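Local coordinates for CLIP-associating protein (PDB 4G3A), which tracks microtubule plus ends and stabilises dynamic microtubules, supporting mitotic spindle formation and kinetochore attachment, and is represented here by its N-terminal TOG-like domain, at residues 43-46 with 47-51. Numbering follows the deposited sequence.
Sequences VCTD and MGFLI
Asp-46 N-caps helix 47-58, the first helix of HEAT repeat 1 in this TOG-like domain, and its side chain touches the Phe-49 ring at its base and reaches Gly-48 N with its carboxylate. At the base of that side chain, CB packs obliquely against the ring, 3.2 Å from Phe-49 CD2 and 3.5 Å from Phe-49 CE2. With CG turned away from its own backbone N (chi1 -170°), the carboxylate extends over the first turn of the helix. Its OD1 accepts from Gly-48 N at 3.0 Å; the donor approaches from above the carboxylate plane, and the N-H...O angle of 141° marks a bent bond. The other oxygen, OD2, comes within 4.2 Å of Phe-49 CE2, where carboxylate and ring planes are inclined by 70°. The main chain adds a second link, from Phe-49 N to Asp-46 O (3.0 Å), so two amides of the first turn are satisfied by one residue. A negative carboxylate here would probably also interact favourably with the helix dipole. Beyond the cap, Thr-45 N bonds to Asp-10 of helix 9-18, while Met-47 packs on Leu-76 of helix 63-80. Cys-44 also leans toward the helix start, its SG 3.7 Å from Met-47 N. The methyl CG2 of Thr-45 meets the edge of the Phe-49 ring near its plane, 4.3 Å from Phe-49 CE2.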
loop_
_atom_site.group_PDB
_atom_site.type_symbol
_atom_site.label_atom_id
_atom_site.label_comp_id
_atom_site.label_asym_id
_atom_site.label_seq_id
_atom_site.Cartn_x
_atom_site.Cartn_y
_atom_site.Cartn_z
ATOM N N VAL A 43 7.949 -25.172 -3.629
ATOM C CA VAL A 43 9.124 -25.830 -3.088
ATOM C C VAL A 43 10.345 -25.192 -3.738
ATOM O O VAL A 43 10.350 -24.932 -4.936
ATOM C CB VAL A 43 9.135 -27.341 -3.390
ATOM C CG1 VAL A 43 10.478 -27.946 -3.011
ATOM C CG2 VAL A 43 8.010 -28.042 -2.643
ATOM N N CYS A 44 11.364 -24.915 -2.938
ATOM C CA CYS A 44 12.644 -24.457 -3.458
ATOM C C CYS A 44 13.716 -24.693 -2.399
ATOM O O CYS A 44 13.424 -25.189 -1.310
ATOM C CB CYS A 44 12.594 -22.981 -3.876
ATOM S SG CYS A 44 12.272 -21.797 -2.539
ATOM N N THR A 45 14.952 -24.328 -2.715
ATOM C CA THR A 45 16.058 -24.508 -1.786
ATOM C C THR A 45 15.919 -23.599 -0.580
ATOM O O THR A 45 15.970 -24.057 0.560
ATOM C CB THR A 45 17.408 -24.233 -2.462
ATOM O OG1 THR A 45 17.702 -25.291 -3.380
ATOM C CG2 THR A 45 18.516 -24.144 -1.421
ATOM N N ASP A 46 15.745 -22.310 -0.843
ATOM C CA ASP A 46 15.615 -21.311 0.210
ATOM C C ASP A 46 14.792 -20.145 -0.324
ATOM O O ASP A 46 15.187 -19.488 -1.287
ATOM C CB ASP A 46 16.999 -20.833 0.660
ATOM C CG ASP A 46 16.953 -19.968 1.908
ATOM O OD1 ASP A 46 15.901 -19.342 2.175
ATOM O OD2 ASP A 46 17.986 -19.912 2.617
HETATM N N MSE A 47 13.642 -19.906 0.299
HETATM C CA MSE A 47 12.719 -18.860 -0.141
HETATM C C MSE A 47 13.382 -17.487 -0.128
HETATM O O MSE A 47 13.110 -16.650 -0.986
HETATM C CB MSE A 47 11.466 -18.865 0.733
HETATM C CG MSE A 47 10.468 -17.764 0.413
HETATM SE SE MSE A 47 9.842 -17.794 -1.439
HETATM C CE MSE A 47 8.791 -19.436 -1.391
ATOM N N GLY A 48 14.265 -17.270 0.842
ATOM C CA GLY A 48 15.001 -16.024 0.944
ATOM C C GLY A 48 15.743 -15.688 -0.334
ATOM O O GLY A 48 15.896 -14.520 -0.687
ATOM N N PHE A 49 16.202 -16.717 -1.040
ATOM C CA PHE A 49 16.900 -16.514 -2.305
ATOM C C PHE A 49 15.995 -15.868 -3.348
ATOM O O PHE A 49 16.443 -15.044 -4.145
ATOM C CB PHE A 49 17.444 -17.835 -2.854
ATOM C CG PHE A 49 18.692 -18.312 -2.174
ATOM C CD1 PHE A 49 19.792 -17.480 -2.050
ATOM C CD2 PHE A 49 18.776 -19.605 -1.686
ATOM C CE1 PHE A 49 20.945 -17.924 -1.434
ATOM C CE2 PHE A 49 19.926 -20.055 -1.071
ATOM C CZ PHE A 49 21.012 -19.213 -0.944
ATOM N N LEU A 50 14.723 -16.252 -3.355
ATOM C CA LEU A 50 13.786 -15.657 -4.297
ATOM C C LEU A 50 13.506 -14.219 -3.895
ATOM O O LEU A 50 13.448 -13.330 -4.746
ATOM C CB LEU A 50 12.486 -16.454 -4.376
ATOM C CG LEU A 50 11.452 -15.822 -5.312
ATOM C CD1 LEU A 50 12.029 -15.663 -6.710
ATOM C CD2 LEU A 50 10.174 -16.641 -5.346
ATOM N N ILE A 51 13.341 -14.000 -2.594
ATOM C CA ILE A 51 13.124 -12.654 -2.057
ATOM C C ILE A 51 14.268 -11.728 -2.430
ATOM O O ILE A 51 14.045 -10.621 -2.917
ATOM C CB ILE A 51 12.997 -12.664 -0.532
ATOM C CG1 ILE A 51 11.832 -13.556 -0.110
ATOM C CG2 ILE A 51 12.835 -11.229 0.001
ATOM C CD1 ILE A 51 10.472 -13.097 -0.656
#